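Local coordinates for protein probable exosome complex exonuclease 2 (Pyrococcus abyssi, PDB 2PO1) that probably serves as a non-catalytic subunit of the archaeal exosome, an RNA-degrading complex, and contributes to shaping the active site of its partner Rrp41, at residues 37-51 against 54-68. Residues are numbered along the deposited sequence; the frame is centred on the assembly and turned at random.
Sequences RPIEIEVGVIEKAEG and LVKLGSTQVLVGIKT
Arg-37 lays its guanidinium across the turn that starts at Leu-57: Leu-57 O sits over the centre of one face, 3.2 Å above the plane, too poorly angled for a hydrogen bond. CB and CD pass over Gly-58, a bend at chi3 (-71°) then carries the guanidinium onto Leu-57 O, and NH2 reaches Leu-57 CB at 3.6 Å. NH1 shares a water with Ser-59 N, while Asp-149 O and the Asp-211 carboxylate take up further N-H groups; an alanine here would probably leave Asp-211 without its ionic mate and uncover the type II' turn 57-60. Strands 39-43 and 54-57 run antiparallel, their axes approaching to 4.7 Å. Ile-39 and Leu-57 lie side by side, Ile-39 CG1 3.7 Å from Leu-57 CD1; Ile-41 and Val-55 pair likewise, Ile-41 CG1 4.0 Å from Val-55 CG2, and helices 247-275 and 152-166 pack against this apolar face. These strands form the edge hairpin of the mixed sheet in an RNase PH-like domain, with 60-68 as the next strand inward. On the other face Glu-40 and Lys-56 cross obliquely, NZ meeting OE2 at 3.2 Å from above the carboxylate plane in a salt bridge. Farther along, the Val-45 and Leu-63 side chains pass each other in opposite directions, CG2 of the valine 3.5 Å from CD2 of the leucine, which Ile-46 also crosses. At the far end Glu-50 and Gly-51 both donate to Ile-66 O, a classic beta bulge. Bent at chi2 (69°), Glu-50 brings OE2 to Thr-68 N, 3.0 Å away on the anti side of the carboxylate.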
ATOM      1  N   ARG C  37      13.845 -35.169   8.460  1.00 24.45           N
ATOM      2  CA  ARG C  37      14.400 -35.508   7.162  1.00 24.51           C
ATOM      3  C   ARG C  37      15.846 -35.143   7.289  1.00 24.83           C
ATOM      4  O   ARG C  37      16.193 -34.469   8.248  1.00 23.18           O
ATOM      5  CB  ARG C  37      13.747 -34.638   6.090  1.00 24.42           C
ATOM      6  CG  ARG C  37      12.337 -34.994   5.793  1.00 22.15           C
ATOM      7  CD  ARG C  37      11.653 -33.870   5.006  1.00 18.22           C
ATOM      8  NE  ARG C  37      11.439 -32.716   5.847  1.00 20.54           N
ATOM      9  CZ  ARG C  37      10.872 -31.584   5.413  1.00 21.11           C
ATOM     10  NH1 ARG C  37      10.547 -31.457   4.129  1.00 19.96           N
ATOM     11  NH2 ARG C  37      10.649 -30.569   6.258  1.00 19.53           N
ATOM     12  N   PRO C  38      16.696 -35.526   6.306  1.00 25.83           N
ATOM     13  CA  PRO C  38      18.068 -35.122   6.485  1.00 26.17           C
ATOM     14  C   PRO C  38      18.217 -33.626   6.583  1.00 25.23           C
ATOM     15  O   PRO C  38      17.496 -32.891   5.910  1.00 22.08           O
ATOM     16  CB  PRO C  38      18.772 -35.687   5.236  1.00 28.74           C
ATOM     17  CG  PRO C  38      17.929 -36.827   4.800  1.00 29.08           C
ATOM     18  CD  PRO C  38      16.524 -36.299   5.062  1.00 26.92           C
ATOM     19  N   ILE C  39      19.095 -33.182   7.489  1.00 25.93           N
ATOM     20  CA  ILE C  39      19.263 -31.763   7.755  1.00 24.92           C
ATOM     21  C   ILE C  39      20.607 -31.372   7.220  1.00 25.92           C
ATOM     22  O   ILE C  39      21.593 -32.084   7.416  1.00 23.98           O
ATOM     23  CB  ILE C  39      19.189 -31.447   9.243  1.00 25.40           C
ATOM     24  CG1 ILE C  39      17.752 -31.657   9.749  1.00 26.62           C
ATOM     25  CG2 ILE C  39      19.487 -29.953   9.470  1.00 24.49           C
ATOM     26  CD1 ILE C  39      17.640 -31.777  11.299  1.00 31.79           C
ATOM     27  N   GLU C  40      20.651 -30.249   6.533  1.00 25.31           N
ATOM     28  CA  GLU C  40      21.914 -29.644   6.121  1.00 28.63           C
ATOM     29  C   GLU C  40      21.914 -28.236   6.660  1.00 26.14           C
ATOM     30  O   GLU C  40      20.994 -27.507   6.391  1.00 25.78           O
ATOM     31  CB  GLU C  40      22.017 -29.571   4.592  1.00 28.03           C
ATOM     32  CG  GLU C  40      22.575 -30.793   3.897  1.00 34.53           C
ATOM     33  CD  GLU C  40      22.770 -30.573   2.363  1.00 36.76           C
ATOM     34  OE1 GLU C  40      22.243 -31.397   1.568  1.00 44.41           O
ATOM     35  OE2 GLU C  40      23.430 -29.577   1.955  1.00 42.50           O
ATOM     36  N   ILE C  41      22.920 -27.862   7.449  1.00 26.99           N
ATOM     37  CA  ILE C  41      23.040 -26.483   7.933  1.00 24.62           C
ATOM     38  C   ILE C  41      24.389 -26.007   7.437  1.00 25.74           C
ATOM     39  O   ILE C  41      25.410 -26.695   7.601  1.00 25.30           O
ATOM     40  CB  ILE C  41      22.965 -26.389   9.469  1.00 23.99           C
ATOM     41  CG1 ILE C  41      21.640 -26.967   9.957  1.00 22.04           C
ATOM     42  CG2 ILE C  41      23.085 -24.915   9.917  1.00 24.91           C
ATOM     43  CD1 ILE C  41      21.611 -27.184  11.415  1.00 21.80           C
ATOM     44  N   GLU C  42      24.387 -24.896   6.730  1.00 23.36           N
ATOM     45  CA  GLU C  42      25.625 -24.317   6.296  1.00 27.12           C
ATOM     46  C   GLU C  42      25.570 -22.860   6.548  1.00 26.48           C
ATOM     47  O   GLU C  42      24.700 -22.161   6.020  1.00 25.89           O
ATOM     48  CB  GLU C  42      25.891 -24.557   4.825  1.00 28.43           C
ATOM     49  CG  GLU C  42      27.367 -24.280   4.484  1.00 34.76           C
ATOM     50  CD  GLU C  42      27.677 -24.385   3.016  1.00 40.87           C
ATOM     51  OE1 GLU C  42      28.807 -24.011   2.640  1.00 46.32           O
ATOM     52  OE2 GLU C  42      26.806 -24.843   2.241  1.00 43.13           O
ATOM     53  N   VAL C  43      26.537 -22.387   7.312  1.00 27.10           N
ATOM     54  CA  VAL C  43      26.497 -21.059   7.911  1.00 26.69           C
ATOM     55  C   VAL C  43      27.501 -20.145   7.212  1.00 26.14           C
ATOM     56  O   VAL C  43      28.479 -20.611   6.654  1.00 28.12           O
ATOM     57  CB  VAL C  43      26.665 -21.288   9.430  1.00 26.91           C
ATOM     58  CG1 VAL C  43      27.840 -20.629  10.013  1.00 30.71           C
ATOM     59  CG2 VAL C  43      25.395 -21.006  10.139  1.00 24.56           C
ATOM     60  N   GLY C  44      27.205 -18.863   7.105  1.00 25.36           N
ATOM     61  CA  GLY C  44      28.172 -17.933   6.531  1.00 25.59           C
ATOM     62  C   GLY C  44      28.248 -17.956   5.027  1.00 25.92           C
ATOM     63  O   GLY C  44      29.242 -17.554   4.441  1.00 26.94           O
ATOM     64  N   VAL C  45      27.161 -18.393   4.407  1.00 25.70           N
ATOM     65  CA  VAL C  45      27.085 -18.571   2.957  1.00 26.10           C
ATOM     66  C   VAL C  45      26.905 -17.227   2.207  1.00 24.63           C
ATOM     67  O   VAL C  45      27.260 -17.131   1.043  1.00 24.63           O
ATOM     68  CB  VAL C  45      25.930 -19.558   2.576  1.00 24.85           C
ATOM     69  CG1 VAL C  45      26.165 -20.901   3.172  1.00 27.95           C
ATOM     70  CG2 VAL C  45      24.593 -19.041   3.054  1.00 22.69           C
ATOM     71  N   ILE C  46      26.308 -16.220   2.855  1.00 23.32           N
ATOM     72  CA  ILE C  46      26.181 -14.887   2.250  1.00 22.25           C
ATOM     73  C   ILE C  46      27.236 -13.993   2.929  1.00 24.82           C
ATOM     74  O   ILE C  46      27.005 -13.420   4.010  1.00 22.44           O
ATOM     75  CB  ILE C  46      24.767 -14.243   2.397  1.00 21.74           C
ATOM     76  CG1 ILE C  46      23.658 -15.166   1.852  1.00 20.01           C
ATOM     77  CG2 ILE C  46      24.745 -12.913   1.704  1.00 18.49           C
ATOM     78  CD1 ILE C  46      23.876 -15.617   0.388  1.00 16.62           C
ATOM     79  N   GLU C  47      28.403 -13.889   2.300  1.00 27.35           N
ATOM     80  CA  GLU C  47      29.557 -13.387   3.030  1.00 32.03           C
ATOM     81  C   GLU C  47      29.453 -11.871   3.229  1.00 32.95           C
ATOM     82  O   GLU C  47      30.039 -11.292   4.143  1.00 35.04           O
ATOM     83  CB  GLU C  47      30.890 -13.882   2.416  1.00 33.81           C
ATOM     84  CG  GLU C  47      31.202 -13.411   0.980  1.00 38.99           C
ATOM     85  CD  GLU C  47      30.651 -14.343  -0.137  1.00 43.60           C
ATOM     86  OE1 GLU C  47      29.776 -15.208   0.136  1.00 41.64           O
ATOM     87  OE2 GLU C  47      31.114 -14.194  -1.306  1.00 46.85           O
ATOM     88  N   LYS C  48      28.662 -11.238   2.387  1.00 33.26           N
ATOM     89  CA  LYS C  48      28.348  -9.858   2.567  1.00 33.36           C
ATOM     90  C   LYS C  48      27.542  -9.626   3.828  1.00 31.22           C
ATOM     91  O   LYS C  48      27.766  -8.642   4.506  1.00 33.92           O
ATOM     92  CB  LYS C  48      27.625  -9.297   1.353  1.00 33.05           C
ATOM     93  CG  LYS C  48      28.602  -8.981   0.204  1.00 36.83           C
ATOM     94  CD  LYS C  48      27.916  -8.065  -0.803  1.00 37.45           C
ATOM     95  CE  LYS C  48      28.885  -7.697  -1.887  1.00 39.76           C
ATOM     96  NZ  LYS C  48      28.451  -6.428  -2.597  1.00 38.54           N
ATOM     97  N   ALA C  49      26.597 -10.487   4.146  1.00 27.85           N
ATOM     98  CA  ALA C  49      25.839 -10.337   5.371  1.00 25.39           C
ATOM     99  C   ALA C  49      26.783 -10.542   6.563  1.00 25.26           C
ATOM    100  O   ALA C  49      27.888 -11.094   6.422  1.00 25.55           O
ATOM    101  CB  ALA C  49      24.688 -11.396   5.420  1.00 20.96           C
ATOM    102  N   GLU C  50      26.299 -10.152   7.728  1.00 23.96           N
ATOM    103  CA  GLU C  50      27.066 -10.232   8.955  1.00 25.25           C
ATOM    104  C   GLU C  50      26.996 -11.668   9.439  1.00 24.61           C
ATOM    105  O   GLU C  50      27.986 -12.242   9.944  1.00 27.85           O
ATOM    106  CB  GLU C  50      26.497  -9.228   9.949  1.00 24.86           C
ATOM    107  CG  GLU C  50      26.984  -7.792   9.749  1.00 26.98           C
ATOM    108  CD  GLU C  50      26.489  -7.073   8.490  1.00 32.74           C
ATOM    109  OE1 GLU C  50      27.267  -6.796   7.535  1.00 36.25           O
ATOM    110  OE2 GLU C  50      25.323  -6.693   8.444  1.00 28.81           O
ATOM    111  N   GLY C  51      25.846 -12.287   9.231  1.00 22.51           N
ATOM    112  CA  GLY C  51      25.707 -13.712   9.480  1.00 20.84           C
ATOM    113  C   GLY C  51      24.735 -14.280   8.492  1.00 19.38           C
ATOM    114  O   GLY C  51      23.918 -13.557   7.924  1.00 19.07           O
ATOM    115  N   LEU C  54      22.236 -21.265   5.549  1.00 17.46           N
ATOM    116  CA  LEU C  54      21.373 -21.989   4.615  1.00 18.92           C
ATOM    117  C   LEU C  54      20.992 -23.274   5.365  1.00 19.42           C
ATOM    118  O   LEU C  54      21.899 -24.025   5.776  1.00 20.98           O
ATOM    119  CB  LEU C  54      22.151 -22.330   3.340  1.00 19.49           C
ATOM    120  CG  LEU C  54      21.313 -23.090   2.315  1.00 20.47           C
ATOM    121  CD1 LEU C  54      20.159 -22.261   1.766  1.00 15.62           C
ATOM    122  CD2 LEU C  54      22.160 -23.442   1.213  1.00 19.32           C
ATOM    123  N   VAL C  55      19.687 -23.490   5.583  1.00 18.74           N
ATOM    124  CA  VAL C  55      19.194 -24.724   6.195  1.00 19.21           C
ATOM    125  C   VAL C  55      18.330 -25.508   5.229  1.00 20.37           C
ATOM    126  O   VAL C  55      17.522 -24.936   4.552  1.00 19.69           O
ATOM    127  CB  VAL C  55      18.461 -24.459   7.513  1.00 18.50           C
ATOM    128  CG1 VAL C  55      17.837 -25.718   8.066  1.00 18.88           C
ATOM    129  CG2 VAL C  55      19.488 -23.951   8.539  1.00 17.00           C
ATOM    130  N   LYS C  56      18.576 -26.819   5.128  1.00 20.27           N
ATOM    131  CA  LYS C  56      17.749 -27.724   4.338  1.00 20.63           C
ATOM    132  C   LYS C  56      17.207 -28.761   5.278  1.00 21.47           C
ATOM    133  O   LYS C  56      18.003 -29.409   5.968  1.00 21.31           O
ATOM    134  CB  LYS C  56      18.590 -28.393   3.241  1.00 21.16           C
ATOM    135  CG  LYS C  56      19.291 -27.371   2.349  1.00 21.26           C
ATOM    136  CD  LYS C  56      19.943 -28.028   1.129  1.00 25.06           C
ATOM    137  CE  LYS C  56      21.021 -27.115   0.565  1.00 28.58           C
ATOM    138  NZ  LYS C  56      22.005 -27.859  -0.319  1.00 36.62           N
ATOM    139  N   LEU C  57      15.873 -28.865   5.334  1.00 21.17           N
ATOM    140  CA  LEU C  57      15.186 -29.968   5.987  1.00 22.55           C
ATOM    141  C   LEU C  57      14.640 -30.779   4.819  1.00 22.26           C
ATOM    142  O   LEU C  57      13.670 -30.369   4.194  1.00 22.92           O
ATOM    143  CB  LEU C  57      14.029 -29.439   6.830  1.00 22.43           C
ATOM    144  CG  LEU C  57      14.252 -29.318   8.316  1.00 25.23           C
ATOM    145  CD1 LEU C  57      15.654 -28.759   8.762  1.00 29.46           C
ATOM    146  CD2 LEU C  57      13.095 -28.628   9.024  1.00 20.46           C
ATOM    147  N   GLY C  58      15.348 -31.854   4.457  1.00 21.64           N
ATOM    148  CA  GLY C  58      15.078 -32.571   3.224  1.00 23.36           C
ATOM    149  C   GLY C  58      15.205 -31.488   2.179  1.00 24.33           C
ATOM    150  O   GLY C  58      16.235 -30.802   2.130  1.00 24.28           O
ATOM    151  N   SER C  59      14.122 -31.289   1.432  1.00 23.12           N
ATOM    152  CA  SER C  59      14.144 -30.428   0.284  1.00 24.47           C
ATOM    153  C   SER C  59      13.666 -29.039   0.637  1.00 21.97           C
ATOM    154  O   SER C  59      13.709 -28.169  -0.195  1.00 21.71           O
ATOM    155  CB  SER C  59      13.250 -31.003  -0.807  1.00 24.92           C
ATOM    156  OG  SER C  59      13.886 -32.085  -1.469  1.00 28.94           O
ATOM    157  N   THR C  60      13.152 -28.839   1.847  1.00 21.02           N
ATOM    158  CA  THR C  60      12.839 -27.498   2.296  1.00 19.77           C
ATOM    159  C   THR C  60      14.160 -26.757   2.463  1.00 20.35           C
ATOM    160  O   THR C  60      15.078 -27.232   3.123  1.00 18.60           O
ATOM    161  CB  THR C  60      12.102 -27.508   3.667  1.00 19.97           C
ATOM    162  OG1 THR C  60      10.736 -27.865   3.461  1.00 20.74           O
ATOM    163  CG2 THR C  60      12.156 -26.147   4.314  1.00 16.63           C
ATOM    164  N   GLN C  61      14.280 -25.568   1.873  1.00 19.36           N
ATOM    165  CA  GLN C  61      15.531 -24.815   2.028  1.00 19.07           C
ATOM    166  C   GLN C  61      15.195 -23.446   2.432  1.00 18.79           C
ATOM    167  O   GLN C  61      14.356 -22.816   1.806  1.00 18.49           O
ATOM    168  CB  GLN C  61      16.215 -24.685   0.693  1.00 18.65           C
ATOM    169  CG  GLN C  61      16.372 -26.001   0.061  1.00 26.33           C
ATOM    170  CD  GLN C  61      17.557 -26.012  -0.833  1.00 27.46           C
ATOM    171  OE1 GLN C  61      18.565 -25.399  -0.518  1.00 29.50           O
ATOM    172  NE2 GLN C  61      17.448 -26.691  -1.950  1.00 31.77           N
ATOM    173  N   VAL C  62      15.877 -22.930   3.451  1.00 19.14           N
ATOM    174  CA  VAL C  62      15.651 -21.558   3.769  1.00 17.32           C
ATOM    175  C   VAL C  62      16.986 -20.878   4.041  1.00 17.27           C
ATOM    176  O   VAL C  62      17.895 -21.490   4.585  1.00 17.09           O
ATOM    177  CB  VAL C  62      14.681 -21.394   4.944  1.00 18.19           C
ATOM    178  CG1 VAL C  62      13.752 -22.573   5.108  1.00 19.01           C
ATOM    179  CG2 VAL C  62      15.380 -21.057   6.131  1.00 20.57           C
ATOM    180  N   LEU C  63      17.138 -19.652   3.563  1.00 16.58           N
ATOM    181  CA  LEU C  63      18.345 -18.890   3.807  1.00 15.65           C
ATOM    182  C   LEU C  63      17.989 -17.825   4.751  1.00 17.20           C
ATOM    183  O   LEU C  63      16.991 -17.068   4.514  1.00 17.16           O
ATOM    184  CB  LEU C  63      18.680 -18.098   2.552  1.00 18.00           C
ATOM    185  CG  LEU C  63      20.092 -17.984   2.034  1.00 18.37           C
ATOM    186  CD1 LEU C  63      20.219 -16.879   0.910  1.00 16.40           C
ATOM    187  CD2 LEU C  63      21.243 -17.998   3.128  1.00 20.95           C
ATOM    188  N   VAL C  64      18.835 -17.621   5.745  1.00 17.46           N
ATOM    189  CA  VAL C  64      18.644 -16.469   6.609  1.00 17.23           C
ATOM    190  C   VAL C  64      19.880 -15.655   6.580  1.00 17.91           C
ATOM    191  O   VAL C  64      21.024 -16.187   6.609  1.00 18.79           O
ATOM    192  CB  VAL C  64      18.355 -16.902   8.100  1.00 18.34           C
ATOM    193  CG1 VAL C  64      18.379 -15.683   9.070  1.00 15.86           C
ATOM    194  CG2 VAL C  64      17.074 -17.549   8.124  1.00 11.79           C
ATOM    195  N   GLY C  65      19.678 -14.356   6.455  1.00 17.97           N
ATOM    196  CA  GLY C  65      20.808 -13.419   6.482  1.00 18.08           C
ATOM    197  C   GLY C  65      20.623 -12.542   7.700  1.00 19.51           C
ATOM    198  O   GLY C  65      19.484 -12.218   8.059  1.00 18.75           O
ATOM    199  N   ILE C  66      21.732 -12.207   8.373  1.00 20.32           N
ATOM    200  CA  ILE C  66      21.709 -11.275   9.494  1.00 20.28           C
ATOM    201  C   ILE C  66      22.409 -10.057   9.038  1.00 21.05           C
ATOM    202  O   ILE C  66      23.506 -10.139   8.517  1.00 21.92           O
ATOM    203  CB  ILE C  66      22.459 -11.829  10.745  1.00 21.15           C
ATOM    204  CG1 ILE C  66      21.882 -13.189  11.174  1.00 20.20           C
ATOM    205  CG2 ILE C  66      22.461 -10.803  11.854  1.00 22.14           C
ATOM    206  CD1 ILE C  66      20.445 -13.211  11.674  1.00 15.90           C
ATOM    207  N   LYS C  67      21.734  -8.922   9.112  1.00 20.00           N
ATOM    208  CA  LYS C  67      22.414  -7.669   8.848  1.00 21.75           C
ATOM    209  C   LYS C  67      22.172  -6.813  10.029  1.00 21.34           C
ATOM    210  O   LYS C  67      21.046  -6.752  10.503  1.00 20.12           O
ATOM    211  CB  LYS C  67      21.767  -6.919   7.683  1.00 20.66           C
ATOM    212  CG  LYS C  67      21.666  -7.662   6.422  1.00 22.76           C
ATOM    213  CD  LYS C  67      22.997  -7.672   5.791  1.00 20.50           C
ATOM    214  CE  LYS C  67      23.134  -6.356   5.046  1.00 23.93           C
ATOM    215  NZ  LYS C  67      24.475  -6.366   4.510  1.00 24.28           N
ATOM    216  N   THR C  68      23.211  -6.110  10.469  1.00 22.36           N
ATOM    217  CA  THR C  68      23.109  -5.239  11.616  1.00 22.87           C
ATOM    218  C   THR C  68      23.488  -3.819  11.238  1.00 24.04           C
ATOM    219  O   THR C  68      24.261  -3.594  10.322  1.00 25.09           O
ATOM    220  CB  THR C  68      24.051  -5.711  12.670  1.00 23.82           C
ATOM    221  OG1 THR C  68      25.373  -5.515  12.180  1.00 27.18           O
ATOM    222  CG2 THR C  68      23.821  -7.183  12.914  1.00 19.94           C
TER
HETATM  223  O   HOH W   1      11.647 -32.641   1.723  1.00 24.98           O
HETATM  224  O   HOH W   2      18.395 -32.042   3.596  1.00 28.74           O
HETATM  225  O   HOH W   3      25.109  -4.466   7.387  1.00 30.90           O